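Local coordinates for putative ferritin-like diiron-carboxylate protein TM1526 (PDB 1VJX), which is of unknown function but belongs to the ferritin-like superfamily of four-helix bundles and probably acts as a metal-binding oxidoreductase of the rubrerythrin type, at residues 88-91 against 92-96; 107-110 against 111-115. All coordinates share one frame; numbering follows the deposited sequence.

Interaction 1 of 2, residues 88-91 against 92-96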
# COMPACT_ATOMS: atom_id res chain seq x y z
N PRO A 88 -4.45 -4.51 -8.49
CA PRO A 88 -4.65 -5.26 -9.70
C PRO A 88 -4.64 -6.75 -9.49
O PRO A 88 -4.05 -7.27 -8.53
CB PRO A 88 -3.46 -4.86 -10.59
CG PRO A 88 -2.91 -3.67 -10.03
CD PRO A 88 -3.30 -3.59 -8.58
N ASP A 89 -5.32 -7.42 -10.40
CA ASP A 89 -5.19 -8.84 -10.55
C ASP A 89 -3.83 -9.09 -11.23
O ASP A 89 -3.55 -8.56 -12.31
CB ASP A 89 -6.34 -9.41 -11.39
CG ASP A 89 -6.34 -10.92 -11.43
OD1 ASP A 89 -5.28 -11.54 -11.46
OD2 ASP A 89 -7.39 -11.57 -11.43
N THR A 90 -3.00 -9.86 -10.54
CA THR A 90 -1.65 -10.15 -10.96
C THR A 90 -1.41 -11.64 -11.17
O THR A 90 -0.30 -12.02 -11.51
CB THR A 90 -0.68 -9.67 -9.89
OG1 THR A 90 -1.08 -10.21 -8.62
CG2 THR A 90 -0.75 -8.16 -9.72
N SER A 91 -2.44 -12.47 -11.00
CA SER A 91 -2.30 -13.93 -10.94
C SER A 91 -1.70 -14.56 -12.20
O SER A 91 -1.00 -15.57 -12.12
CB SER A 91 -3.65 -14.59 -10.59
OG SER A 91 -4.59 -14.47 -11.65
N GLU A 92 -1.95 -13.92 -13.35
CA GLU A 92 -1.52 -14.40 -14.65
C GLU A 92 -0.06 -14.12 -14.88
O GLU A 92 0.71 -15.02 -15.13
CB GLU A 92 -2.34 -13.78 -15.80
CG GLU A 92 -3.81 -14.21 -15.87
CD GLU A 92 -4.03 -15.72 -15.84
OE1 GLU A 92 -3.45 -16.47 -16.68
OE2 GLU A 92 -4.85 -16.17 -15.00
N ILE A 93 0.33 -12.87 -14.80
CA ILE A 93 1.76 -12.58 -14.95
C ILE A 93 2.62 -13.29 -13.90
O ILE A 93 3.63 -13.86 -14.24
CB ILE A 93 2.04 -11.06 -14.99
CG1 ILE A 93 1.55 -10.38 -13.72
CG2 ILE A 93 1.42 -10.44 -16.26
CD1 ILE A 93 2.65 -10.27 -12.70
N LEU A 94 2.20 -13.31 -12.64
CA LEU A 94 2.95 -14.01 -11.61
C LEU A 94 3.04 -15.52 -11.84
O LEU A 94 3.76 -16.21 -11.13
CB LEU A 94 2.38 -13.75 -10.22
CG LEU A 94 2.42 -12.30 -9.69
CD1 LEU A 94 1.90 -12.30 -8.28
CD2 LEU A 94 3.78 -11.69 -9.70
N ARG A 95 2.31 -16.02 -12.82
CA ARG A 95 2.40 -17.41 -13.23
C ARG A 95 3.64 -17.60 -14.15
O ARG A 95 4.19 -18.71 -14.24
CB ARG A 95 1.12 -17.80 -13.98
CG ARG A 95 0.46 -19.06 -13.52
CD ARG A 95 -0.99 -19.20 -13.97
NE ARG A 95 -1.90 -18.50 -13.06
CZ ARG A 95 -2.97 -19.05 -12.45
NH1 ARG A 95 -3.32 -20.34 -12.66
NH2 ARG A 95 -3.69 -18.30 -11.62
N ARG A 96 4.06 -16.52 -14.81
CA ARG A 96 5.13 -16.57 -15.81
C ARG A 96 6.47 -16.87 -15.19
O ARG A 96 6.69 -16.58 -14.03
CB ARG A 96 5.19 -15.27 -16.62
CG ARG A 96 4.18 -15.24 -17.77
CD ARG A 96 3.75 -13.84 -18.24
NE ARG A 96 4.83 -12.85 -18.28
CZ ARG A 96 5.67 -12.66 -19.29
NH1 ARG A 96 5.62 -13.40 -20.40
NH2 ARG A 96 6.60 -11.71 -19.18
O HOH W 1 -4.44 -11.82 -13.84
O HOH W 2 -1.63 -10.66 -14.20

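Interaction 2 of 2, residues 107-110 against 111-115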
# COMPACT_ATOMS: atom_id res chain seq x y z
N ILE A 107 4.79 -1.96 -12.61
CA ILE A 107 3.51 -2.24 -11.96
C ILE A 107 3.53 -1.82 -10.47
O ILE A 107 2.63 -1.15 -10.00
CB ILE A 107 3.14 -3.73 -12.15
CG1 ILE A 107 2.92 -4.04 -13.64
CG2 ILE A 107 1.89 -4.07 -11.34
CD1 ILE A 107 2.98 -5.53 -14.01
N ALA A 108 4.59 -2.19 -9.77
CA ALA A 108 4.77 -1.88 -8.36
C ALA A 108 4.71 -0.41 -8.14
O ALA A 108 4.14 0.04 -7.19
CB ALA A 108 6.10 -2.40 -7.87
N ILE A 109 5.39 0.33 -9.01
CA ILE A 109 5.54 1.77 -8.84
C ILE A 109 4.19 2.43 -9.03
O ILE A 109 3.80 3.32 -8.29
CB ILE A 109 6.60 2.30 -9.79
CG1 ILE A 109 7.98 1.92 -9.26
CG2 ILE A 109 6.48 3.81 -9.95
CD1 ILE A 109 9.10 1.99 -10.26
N SER A 110 3.46 1.93 -10.01
CA SER A 110 2.19 2.53 -10.38
C SER A 110 1.12 2.29 -9.32
O SER A 110 0.40 3.22 -9.02
CB SER A 110 1.73 2.02 -11.75
OG SER A 110 0.38 2.39 -11.97
N VAL A 111 1.02 1.08 -8.76
CA VAL A 111 0.06 0.83 -7.70
C VAL A 111 0.49 1.44 -6.37
O VAL A 111 -0.35 1.83 -5.57
CB VAL A 111 -0.33 -0.68 -7.48
CG1 VAL A 111 -0.68 -1.38 -8.81
CG2 VAL A 111 0.75 -1.41 -6.78
N GLU A 112 1.79 1.50 -6.12
CA GLU A 112 2.27 2.15 -4.91
C GLU A 112 1.85 3.65 -4.89
O GLU A 112 1.31 4.14 -3.92
CB GLU A 112 3.79 2.00 -4.80
CG GLU A 112 4.39 2.64 -3.55
CD GLU A 112 3.79 2.08 -2.27
OE1 GLU A 112 3.29 0.93 -2.28
OE2 GLU A 112 3.84 2.79 -1.23
N LYS A 113 2.06 4.34 -5.99
CA LYS A 113 1.60 5.69 -6.11
C LYS A 113 0.09 5.83 -5.89
O LYS A 113 -0.34 6.81 -5.29
CB LYS A 113 2.05 6.26 -7.46
CG LYS A 113 3.56 6.54 -7.47
CD LYS A 113 4.02 7.55 -8.52
CE LYS A 113 4.01 7.00 -9.91
NZ LYS A 113 5.06 7.63 -10.76
N ASP A 114 -0.69 4.84 -6.34
CA ASP A 114 -2.14 4.88 -6.21
C ASP A 114 -2.52 4.74 -4.73
O ASP A 114 -3.36 5.48 -4.19
CB ASP A 114 -2.76 3.77 -7.01
CG ASP A 114 -2.79 4.03 -8.52
OD1 ASP A 114 -2.63 5.16 -8.98
OD2 ASP A 114 -3.09 3.13 -9.31
N SER A 115 -1.85 3.80 -4.07
CA SER A 115 -2.02 3.57 -2.64
C SER A 115 -1.55 4.74 -1.77
O SER A 115 -2.15 5.03 -0.72
CB SER A 115 -1.26 2.32 -2.28
OG SER A 115 -1.72 1.24 -3.09
O HOH W 3 -2.76 2.79 -11.88
O HOH W 4 0.10 5.32 -10.52

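Interaction 1 of 2, residues 88-91 against 92-96
A chi1 of -130° at R95 and a bend further along its chain swing its guanidinium back over the preceding turn, where NE donates to S91 O at 3.2 Å. The bond is nearly straight, 167° at the hydrogen, and the oxygen sits at the guanidinium edge in its plane, although NE itself stands well above the carbonyl plane. NH2 lies alongside S91 CB. S91 carries OG between its own N and carbonyl carbon (chi1 69°), turned back to D89: OG donates to the syn lone pair of OD1 at 3.0 Å, while S91 N meets the same oxygen nearly end-on, closing an Asx turn. A water also donates to OD1 and accepts from E92 N. One residue earlier, L94 N donates to T90 O at 3.0 Å, and the side chains of T90 and L94 run side by side, T90 OG1 3.7 Å from L94 CD1. I93 CG1 touches the same carbonyl oxygen, T90 O, at 3.3 Å. T90 leans on F32 and L94 on E35 and L36, all of helix 15-36. An alanine at S91 removes the hydroxyl donor and would probably leave the D89 carboxylate, held then by S91 N alone of these two, freer to turn. D89 OD1 thus gathers two protein donors and a water, and the positive guanidinium would be expected to polarise the S91 carbonyl.

Interaction 2 of 2, residues 107-110 against 111-115
Consecutive i to i+4 backbone bonds tie 107-110 to 111-115 within helix 101-125, V111 N donating to I107 O at 3.0 Å and K113 N to I109 O at 3.1 Å, both close to straight, and E112 N to A108 O, while the bond from D114 N to S110 O is weak at 3.3 Å. On one flank I109 and K113 lie side by side and point the same way: the lysine chain, bent at chi3 (-74°), passes its CE 4.0 Å from I109 CG2, so that its aliphatic part packs against the branch while CG rests on the I109 carbonyl oxygen. V111 spreads its two methyls over the preceding turn, CG1 nearest I107 O and CG2 near both I107 O and A108 O. This helix belongs to the four-helix bundle of the ferritin-like fold, two antiparallel hairpins joined by a long crossover. I109 faces L146, L149 and L150 of helix 129-156, A108 touches F32 and L149, and S115 packs on L25 of helix 15-36. E112 also turns inward, its side chain against Y33 and its carboxylate close to that of E142, a pairing of carboxylates consistent with the diiron site expected of this family. S115 OG donates to V111 O at 2.9 Å, and this oxygen also accepts from S115 N, the two donors arriving from opposite faces of the carbonyl plane. Toward the outside, S110 and D114 are joined through water: one molecule donates to S110 O at 2.6 Å and to D114 OD1, and another bridges S110 OG and D114 OD2.

How the interactions relate
Interaction 1 lies at the surface, in the loop between helices 71-74 and 101-125, whereas interaction 2 is partly buried on helix 101-125, about 15 Å away between centres. The two nevertheless touch, P88 CG meeting V111 CG1 at 3.4 Å, so the loop lies against the helix that follows it. Both also rest on helix 15-36, through F32, which receives T90 from 88-91 and I107 and A108 from 107-110. Their chemistry follows their place: the loop adds side-chain bonds from serine, aspartate and arginine to a few backbone ones, while the helix is held by its repeating backbone bonds, with aliphatic side chains and the buried E112 turned into the bundle, and S110 and D114 bridged by water at the outside.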